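Local atomic coordinates of Glyoxalase/bleomycin resistance protein/dioxygenase (Sphaerobacter thermophilus, PDB entry 4HC5), a protein that belongs to the glyoxalase/bleomycin resistance/dioxygenase superfamily and may act as a dioxygenase, although its substrate and reaction are not established. Residues Y13-Q24 with Q60-Y71; P112-F120 with G125-E133. All blocks are in the same frame, centred on the assembly; numbering follows the deposited sequence.

Contact 1 precedes contact 2 along the chain; their centres lie about 20 Å apart, on opposite sides of the chain's centre. Each belongs to its own four-stranded mixed sheet of order 1-4-3-2, as expected of the paired beta-alpha-beta-beta-beta modules of the vicinal oxygen chelate fold. Contact 1 pairs strand 13-20, outermost within this chain, with its parallel neighbour 62-66; contact 2 is the antiparallel hairpin 116-121/126-132. They meet where Asn-126 ND2 lies 2.9 Å from Ile-20 O, a probable hydrogen bond. The sheet of contact 1 continues into the second subunit, and Tyr-13 of contact 1 bonds to Glu-133 of contact 2 in the other subunit, so the modules are joined within and between chains.

Contact 1. Residues Y13-Q24 with Q60-Y71; sequences YVHSATIIVSDQ and QTQVALGLPSWY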
# COMPACT_ATOMS: atom_id res chain seq x y z
N TYR A 13 5.62 7.01 -8.70
CA TYR A 13 5.26 5.67 -8.20
C TYR A 13 4.88 5.74 -6.73
O TYR A 13 5.18 6.71 -6.05
CB TYR A 13 6.40 4.64 -8.48
CG TYR A 13 7.72 4.88 -7.84
CD1 TYR A 13 8.71 5.65 -8.48
CD2 TYR A 13 8.07 4.29 -6.60
CE1 TYR A 13 9.93 5.89 -7.88
CE2 TYR A 13 9.30 4.53 -6.02
CZ TYR A 13 10.23 5.31 -6.65
OH TYR A 13 11.46 5.53 -6.07
N VAL A 14 4.27 4.64 -6.29
CA VAL A 14 4.00 4.40 -4.86
C VAL A 14 5.30 3.92 -4.20
O VAL A 14 5.85 2.88 -4.54
CB VAL A 14 2.88 3.42 -4.66
CG1 VAL A 14 2.72 3.16 -3.13
CG2 VAL A 14 1.58 3.90 -5.31
N HIS A 15 5.83 4.70 -3.25
CA HIS A 15 7.04 4.31 -2.54
C HIS A 15 6.80 3.08 -1.63
O HIS A 15 7.59 2.13 -1.63
CB HIS A 15 7.57 5.47 -1.69
CG HIS A 15 8.77 5.09 -0.93
ND1 HIS A 15 8.70 4.50 0.31
CD2 HIS A 15 10.09 5.11 -1.27
CE1 HIS A 15 9.97 4.19 0.71
NE2 HIS A 15 10.81 4.54 -0.26
N SER A 16 5.73 3.16 -0.87
CA SER A 16 5.47 2.18 0.20
C SER A 16 4.04 2.33 0.67
O SER A 16 3.45 3.37 0.58
CB SER A 16 6.42 2.34 1.38
OG SER A 16 6.55 3.67 1.82
N ALA A 17 3.54 1.20 1.20
CA ALA A 17 2.31 1.15 2.02
C ALA A 17 2.74 0.59 3.39
O ALA A 17 3.83 0.04 3.52
CB ALA A 17 1.30 0.25 1.35
N THR A 18 1.91 0.78 4.37
CA THR A 18 2.24 0.44 5.74
C THR A 18 1.29 -0.62 6.32
O THR A 18 0.07 -0.58 6.08
CB THR A 18 2.19 1.72 6.64
OG1 THR A 18 3.03 2.72 6.08
CG2 THR A 18 2.64 1.48 8.09
N ILE A 19 1.92 -1.53 7.07
CA ILE A 19 1.10 -2.46 7.91
C ILE A 19 1.50 -2.14 9.37
O ILE A 19 2.51 -1.53 9.63
CB ILE A 19 1.29 -3.90 7.55
CG1 ILE A 19 2.74 -4.35 7.76
CG2 ILE A 19 0.83 -4.17 6.10
CD1 ILE A 19 2.98 -5.88 7.70
N ILE A 20 0.65 -2.53 10.27
CA ILE A 20 0.86 -2.36 11.72
C ILE A 20 1.19 -3.72 12.33
O ILE A 20 0.42 -4.65 12.22
CB ILE A 20 -0.39 -1.70 12.34
CG1 ILE A 20 -0.89 -0.45 11.57
CG2 ILE A 20 -0.11 -1.32 13.82
CD1 ILE A 20 0.07 0.72 11.48
N VAL A 21 2.31 -3.70 13.04
CA VAL A 21 2.84 -4.87 13.71
C VAL A 21 3.04 -4.56 15.20
O VAL A 21 3.05 -3.40 15.58
CB VAL A 21 4.14 -5.40 13.07
CG1 VAL A 21 3.87 -5.77 11.57
CG2 VAL A 21 5.31 -4.47 13.24
N SER A 22 3.21 -5.61 16.01
CA SER A 22 3.41 -5.38 17.46
C SER A 22 4.89 -5.26 17.85
O SER A 22 5.22 -4.71 18.92
CB SER A 22 2.77 -6.49 18.24
OG SER A 22 3.24 -7.77 17.89
N ASP A 23 5.78 -5.78 17.00
CA ASP A 23 7.19 -5.87 17.27
C ASP A 23 7.91 -5.83 15.94
O ASP A 23 7.85 -6.76 15.14
CB ASP A 23 7.48 -7.15 18.09
CG ASP A 23 8.89 -7.31 18.52
OD1 ASP A 23 9.79 -7.12 17.70
OD2 ASP A 23 9.12 -7.84 19.69
N GLN A 24 8.65 -4.76 15.77
CA GLN A 24 9.37 -4.56 14.51
C GLN A 24 10.43 -5.64 14.23
O GLN A 24 10.58 -6.06 13.05
CB GLN A 24 9.90 -3.15 14.32
CG GLN A 24 8.86 -2.06 14.31
CD GLN A 24 9.47 -0.71 14.12
OE1 GLN A 24 10.22 -0.24 15.05
NE2 GLN A 24 9.26 -0.08 13.04
N GLN A 60 9.62 -2.76 -6.86
CA GLN A 60 9.71 -1.29 -6.59
C GLN A 60 9.11 -0.87 -5.20
O GLN A 60 9.80 -0.34 -4.32
CB GLN A 60 9.11 -0.56 -7.71
CG GLN A 60 9.09 0.92 -7.60
CD GLN A 60 8.54 1.56 -8.87
OE1 GLN A 60 7.41 1.31 -9.31
NE2 GLN A 60 9.43 2.34 -9.53
N THR A 61 7.86 -1.17 -4.99
CA THR A 61 7.09 -0.69 -3.84
C THR A 61 7.43 -1.54 -2.58
O THR A 61 7.31 -2.77 -2.60
CB THR A 61 5.63 -0.62 -4.17
OG1 THR A 61 5.39 0.25 -5.26
CG2 THR A 61 4.79 -0.15 -2.96
N GLN A 62 7.71 -0.85 -1.51
CA GLN A 62 8.07 -1.42 -0.20
C GLN A 62 6.85 -1.51 0.70
O GLN A 62 5.81 -0.87 0.44
CB GLN A 62 9.15 -0.55 0.41
CG GLN A 62 10.43 -0.43 -0.40
CD GLN A 62 11.40 0.63 0.10
OE1 GLN A 62 11.36 1.05 1.27
NE2 GLN A 62 12.26 1.11 -0.81
N VAL A 63 6.97 -2.27 1.77
CA VAL A 63 5.99 -2.31 2.86
C VAL A 63 6.71 -1.85 4.14
O VAL A 63 7.76 -2.40 4.52
CB VAL A 63 5.45 -3.75 3.04
CG1 VAL A 63 4.51 -3.85 4.28
CG2 VAL A 63 4.77 -4.24 1.73
N ALA A 64 6.16 -0.79 4.76
CA ALA A 64 6.66 -0.26 6.01
C ALA A 64 5.99 -1.12 7.17
O ALA A 64 4.80 -1.44 7.14
CB ALA A 64 6.30 1.22 6.16
N LEU A 65 6.87 -1.46 8.10
CA LEU A 65 6.45 -2.24 9.29
C LEU A 65 6.30 -1.25 10.44
O LEU A 65 7.24 -0.97 11.16
CB LEU A 65 7.53 -3.28 9.58
CG LEU A 65 7.80 -4.31 8.42
CD1 LEU A 65 8.87 -5.31 8.84
CD2 LEU A 65 6.49 -4.98 7.95
N GLY A 66 5.10 -0.69 10.53
CA GLY A 66 4.77 0.36 11.48
C GLY A 66 4.30 -0.21 12.84
O GLY A 66 3.96 -1.39 12.94
N LEU A 67 4.29 0.64 13.84
CA LEU A 67 3.79 0.30 15.18
C LEU A 67 2.54 1.09 15.51
O LEU A 67 2.44 2.26 15.03
CB LEU A 67 4.83 0.57 16.27
CG LEU A 67 6.08 -0.34 16.28
CD1 LEU A 67 7.16 0.25 17.18
CD2 LEU A 67 5.73 -1.78 16.66
N PRO A 68 1.66 0.59 16.38
CA PRO A 68 0.57 1.40 16.80
C PRO A 68 0.98 2.77 17.31
O PRO A 68 0.29 3.80 17.13
CB PRO A 68 -0.11 0.56 17.85
CG PRO A 68 0.19 -0.84 17.46
CD PRO A 68 1.57 -0.78 16.88
N SER A 69 2.12 2.80 17.98
CA SER A 69 2.61 4.07 18.54
C SER A 69 2.96 5.16 17.56
O SER A 69 3.17 6.30 17.95
CB SER A 69 3.77 3.83 19.42
OG SER A 69 4.87 3.22 18.76
N TRP A 70 3.12 4.77 16.30
CA TRP A 70 3.32 5.76 15.24
C TRP A 70 2.14 6.68 15.02
O TRP A 70 2.28 7.73 14.39
CB TRP A 70 3.58 5.11 13.87
CG TRP A 70 4.93 4.43 13.69
CD1 TRP A 70 5.89 4.11 14.61
CD2 TRP A 70 5.45 3.96 12.43
NE1 TRP A 70 6.92 3.44 14.03
CE2 TRP A 70 6.71 3.36 12.69
CE3 TRP A 70 4.94 3.95 11.15
CZ2 TRP A 70 7.51 2.84 11.67
CZ3 TRP A 70 5.77 3.42 10.13
CH2 TRP A 70 7.02 2.90 10.39
N TYR A 71 0.96 6.27 15.48
CA TYR A 71 -0.31 6.86 15.09
C TYR A 71 -1.14 7.39 16.25
O TYR A 71 -0.99 6.96 17.35
CB TYR A 71 -1.13 5.87 14.25
CG TYR A 71 -0.44 5.51 12.97
CD1 TYR A 71 -0.54 6.32 11.87
CD2 TYR A 71 0.34 4.39 12.87
CE1 TYR A 71 0.10 6.02 10.70
CE2 TYR A 71 0.99 4.08 11.70
CZ TYR A 71 0.87 4.91 10.63
OH TYR A 71 1.48 4.67 9.42
O HOH W 1 9.92 2.17 -3.24
O HOH W 2 13.43 4.12 -1.07
O HOH W 3 9.33 2.65 15.60
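Ile-19 and Leu-65 lie side by side in the closely packed part of this contact, Ile-19 CD1 meeting Leu-65 CD2 at 3.6 Å. Setting CG1 between backbone N and carbonyl carbon (chi1 62°) carries the long branch of Ile-19 along Leu-65 and over Val-63 CG1; branched aliphatic residues suit this buried face, which Tyr-31 of helix 24-34 also covers. On the other face Thr-18 CG2 approaches Tyr-71 OH, while Thr-18 OG1 bonds to Gly-82 O of the second subunit. Gly-66 fits beside Thr-18, where a beta carbon would collide with CG2.

Strands 13-20 and 62-66 run parallel, the first and fourth of a beta-alpha-beta-beta-beta module of the vicinal oxygen chelate fold, bonded alternately from Gln-62 N to His-15 O through to Val-21 N to Gly-66 O. Beyond the strand end, Gln-24 reaches back: two carbonyls, Leu-65 O at 2.9 Å and Arg-50 O, grip Gln-24 NE2, which with a water shared between Gln-24 OE1 and Trp-70 NE1 would fix the amide.

The looser side is the water-lined edge of His-15, Gln-62, Gln-24 and Trp-70. One water donates to His-15 O and Gln-60 O; another joins His-15 NE2 to Gln-62 NE2, while Gln-62 OE1 bonds to Thr-53. The Gln-60 amide stacks on one face of the Tyr-13 ring, planes 4° apart, Gln-60 NE2 3.5 Å from Tyr-13 CG; the Tyr-13 hydroxyl bonds to Glu-133 of the second subunit. Deeper in, toward that subunit, Thr-61 OG1 donates to Val-14 O at 2.8 Å, a short hydroxyl filling in before regular strand pairing begins.

Contact 2. Residues P112-F120 with G125-E133; sequences PWGQRATWF and GNQFFLVEE
Phe-129 is the bump around which this hairpin is shaped, lying between Trp-119, Ala-117 and Trp-113. With CG anti to the backbone N (chi1 -172°), its ring reaches across the strand pair, and in one of two Trp-119 conformers CD1 lies over a face of the indole, an oblique pairing. Ala-117 has only a methyl, and the ring settles against it, Phe-129 CE1 3.5 Å from Ala-117 CB; Trp-113 then meets the rim of Phe-129 edge on, Trp-113 CZ2 to Phe-129 CE2 3.9 Å.

On the reverse face Phe-120 and Phe-128 are so displaced, with centroids 5.5 Å apart, that little of one ring covers the other. The Phe-120 ring lies in a groove bordered by Phe-128 CB over its face and Leu-130 CB at its edge.

Toward the open end, Arg-116 NH1 and Glu-132 OE1 form a long salt bridge of 3.5 Å, flanked by water; Arg-116 also pairs with Asp-91, and Glu-132 OE2 accepts from Ile-90 N at the start of helix 90-99. Gln-115 NE2 donates to Glu-133 OXT.

The antiparallel hairpin is the middle of its sheet: strand 103-110 borders 116-121, strand 79-87 runs parallel beside 126-132, and Arg-116 and Leu-130 rest on Ile-90.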
# COMPACT_ATOMS: atom_id res chain seq x y z
N PRO A 112 -13.22 -16.22 -9.89
CA PRO A 112 -14.12 -16.14 -11.08
C PRO A 112 -13.73 -15.09 -12.10
O PRO A 112 -14.30 -15.02 -13.18
CB PRO A 112 -15.50 -15.92 -10.50
CG PRO A 112 -15.21 -15.19 -9.20
CD PRO A 112 -13.93 -15.79 -8.67
N TRP A 113 -12.64 -14.42 -11.81
CA TRP A 113 -11.84 -13.64 -12.85
C TRP A 113 -10.59 -14.31 -13.44
O TRP A 113 -9.79 -13.69 -14.16
CB TRP A 113 -11.49 -12.24 -12.42
CG TRP A 113 -10.49 -12.23 -11.34
CD1 TRP A 113 -9.11 -12.25 -11.44
CD2 TRP A 113 -10.80 -12.21 -9.95
NE1 TRP A 113 -8.52 -12.21 -10.19
CE2 TRP A 113 -9.51 -12.21 -9.24
CE3 TRP A 113 -11.98 -12.21 -9.22
CZ2 TRP A 113 -9.42 -12.17 -7.86
CZ3 TRP A 113 -11.88 -12.17 -7.84
CH2 TRP A 113 -10.65 -12.19 -7.17
N GLY A 114 -10.43 -15.60 -13.20
CA GLY A 114 -9.48 -16.42 -14.01
C GLY A 114 -8.07 -16.57 -13.50
O GLY A 114 -7.22 -17.06 -14.20
N GLN A 115 -7.87 -16.24 -12.20
CA GLN A 115 -6.58 -16.36 -11.53
C GLN A 115 -6.79 -17.13 -10.26
O GLN A 115 -7.83 -16.95 -9.59
CB GLN A 115 -5.99 -15.01 -11.19
CG GLN A 115 -5.50 -14.23 -12.36
CD GLN A 115 -4.94 -12.88 -11.89
OE1 GLN A 115 -5.71 -12.05 -11.32
NE2 GLN A 115 -3.59 -12.65 -12.06
N ARG A 116 -5.78 -17.89 -9.87
CA ARG A 116 -5.80 -18.63 -8.65
C ARG A 116 -5.27 -17.76 -7.52
O ARG A 116 -4.42 -16.97 -7.73
CB ARG A 116 -5.02 -19.92 -8.81
CG ARG A 116 -5.72 -20.87 -9.76
CD ARG A 116 -4.76 -21.96 -10.17
NE ARG A 116 -4.64 -22.92 -9.13
CZ ARG A 116 -3.50 -23.40 -8.70
NH1 ARG A 116 -2.38 -23.01 -9.24
NH2 ARG A 116 -3.51 -24.27 -7.75
N ALA A 117 -5.89 -17.92 -6.37
CA ALA A 117 -5.61 -17.05 -5.21
C ALA A 117 -5.93 -17.78 -3.93
O ALA A 117 -6.73 -18.74 -3.88
CB ALA A 117 -6.37 -15.75 -5.32
N THR A 118 -5.39 -17.20 -2.85
CA THR A 118 -5.77 -17.56 -1.49
C THR A 118 -5.41 -16.42 -0.55
O THR A 118 -4.94 -15.39 -1.00
CB THR A 118 -5.20 -18.93 -1.05
OG1 THR A 118 -5.80 -19.28 0.23
CG2 THR A 118 -3.69 -19.00 -1.04
N TRP A 119 -5.59 -16.64 0.72
CA TRP A 119 -5.26 -15.64 1.76
C TRP A 119 -4.38 -16.24 2.83
O TRP A 119 -4.49 -17.43 3.17
CB TRP A 119 -6.52 -15.16 2.49
CG TRP A 119 -7.49 -14.40 1.59
CD1 TRP A 119 -7.69 -13.01 1.54
CD2 TRP A 119 -8.45 -14.95 0.61
NE1 TRP A 119 -8.64 -12.71 0.65
CE2 TRP A 119 -9.18 -13.83 0.07
CE3 TRP A 119 -8.77 -16.24 0.16
CZ2 TRP A 119 -10.15 -14.00 -0.95
CZ3 TRP A 119 -9.79 -16.41 -0.81
CH2 TRP A 119 -10.45 -15.32 -1.36
N PHE A 120 -3.48 -15.43 3.33
CA PHE A 120 -2.63 -15.81 4.43
C PHE A 120 -2.46 -14.66 5.38
O PHE A 120 -2.72 -13.49 5.07
CB PHE A 120 -1.30 -16.40 3.99
CG PHE A 120 -0.33 -15.36 3.53
CD1 PHE A 120 0.54 -14.78 4.41
CD2 PHE A 120 -0.24 -15.04 2.18
CE1 PHE A 120 1.44 -13.83 3.98
CE2 PHE A 120 0.67 -14.08 1.77
CZ PHE A 120 1.50 -13.50 2.66
N GLY A 125 -1.69 -11.41 12.67
CA GLY A 125 -2.99 -11.53 12.11
C GLY A 125 -3.33 -10.57 10.95
O GLY A 125 -4.49 -10.50 10.51
N ASN A 126 -2.29 -9.88 10.48
CA ASN A 126 -2.51 -9.08 9.23
C ASN A 126 -2.70 -10.03 8.03
O ASN A 126 -1.84 -10.87 7.79
CB ASN A 126 -1.30 -8.21 8.98
CG ASN A 126 -1.10 -7.12 10.05
OD1 ASN A 126 -2.06 -6.41 10.38
ND2 ASN A 126 0.12 -6.99 10.59
N GLN A 127 -3.79 -9.80 7.33
CA GLN A 127 -4.19 -10.66 6.22
C GLN A 127 -3.89 -10.04 4.84
O GLN A 127 -4.11 -8.86 4.57
CB GLN A 127 -5.67 -11.03 6.29
CG GLN A 127 -5.99 -12.26 5.40
CD GLN A 127 -7.43 -12.75 5.56
OE1 GLN A 127 -7.73 -13.91 5.95
NE2 GLN A 127 -8.31 -11.88 5.21
N PHE A 128 -3.29 -10.93 4.03
CA PHE A 128 -2.96 -10.54 2.62
C PHE A 128 -3.72 -11.47 1.69
O PHE A 128 -3.85 -12.68 1.94
CB PHE A 128 -1.46 -10.70 2.38
CG PHE A 128 -0.60 -9.85 3.25
CD1 PHE A 128 -0.31 -8.58 2.95
CD2 PHE A 128 -0.14 -10.32 4.46
CE1 PHE A 128 0.45 -7.78 3.76
CE2 PHE A 128 0.59 -9.52 5.32
CZ PHE A 128 0.94 -8.24 4.94
N PHE A 129 -4.05 -10.94 0.51
CA PHE A 129 -4.59 -11.71 -0.62
C PHE A 129 -3.41 -12.03 -1.53
O PHE A 129 -2.66 -11.12 -1.90
CB PHE A 129 -5.63 -10.87 -1.31
CG PHE A 129 -6.43 -11.57 -2.39
CD1 PHE A 129 -7.00 -12.82 -2.15
CD2 PHE A 129 -6.74 -10.94 -3.59
CE1 PHE A 129 -7.79 -13.41 -3.12
CE2 PHE A 129 -7.54 -11.53 -4.54
CZ PHE A 129 -8.08 -12.78 -4.27
N LEU A 130 -3.17 -13.33 -1.82
CA LEU A 130 -2.09 -13.83 -2.57
C LEU A 130 -2.66 -14.35 -3.88
O LEU A 130 -3.48 -15.25 -3.90
CB LEU A 130 -1.35 -14.95 -1.83
CG LEU A 130 -0.16 -15.55 -2.53
CD1 LEU A 130 0.94 -14.52 -2.78
CD2 LEU A 130 0.40 -16.77 -1.73
N VAL A 131 -2.16 -13.79 -5.00
CA VAL A 131 -2.68 -14.07 -6.33
C VAL A 131 -1.56 -14.49 -7.26
O VAL A 131 -0.48 -13.94 -7.24
CB VAL A 131 -3.41 -12.80 -6.92
CG1 VAL A 131 -4.06 -13.20 -8.25
CG2 VAL A 131 -4.42 -12.26 -5.95
N GLU A 132 -1.84 -15.54 -8.07
CA GLU A 132 -0.88 -16.01 -9.03
C GLU A 132 -0.99 -15.11 -10.27
O GLU A 132 -2.07 -14.93 -10.81
CB GLU A 132 -1.19 -17.45 -9.42
CG GLU A 132 -0.09 -18.06 -10.26
CD GLU A 132 -0.27 -19.59 -10.39
OE1 GLU A 132 -1.32 -20.10 -10.95
OE2 GLU A 132 0.63 -20.25 -9.87
N GLU A 133 0.16 -14.70 -10.73
CA GLU A 133 0.28 -13.79 -11.88
C GLU A 133 -0.30 -14.37 -13.12
O GLU A 133 0.13 -15.48 -13.53
CB GLU A 133 1.74 -13.38 -12.08
CG GLU A 133 1.91 -12.24 -13.07
CD GLU A 133 3.37 -11.74 -13.17
OE1 GLU A 133 3.57 -10.53 -12.96
OE2 GLU A 133 4.29 -12.56 -13.50
OXT GLU A 133 -1.18 -13.69 -13.75
O HOH W 4 -3.73 -18.79 -11.75
O HOH W 5 0.99 -22.77 -9.15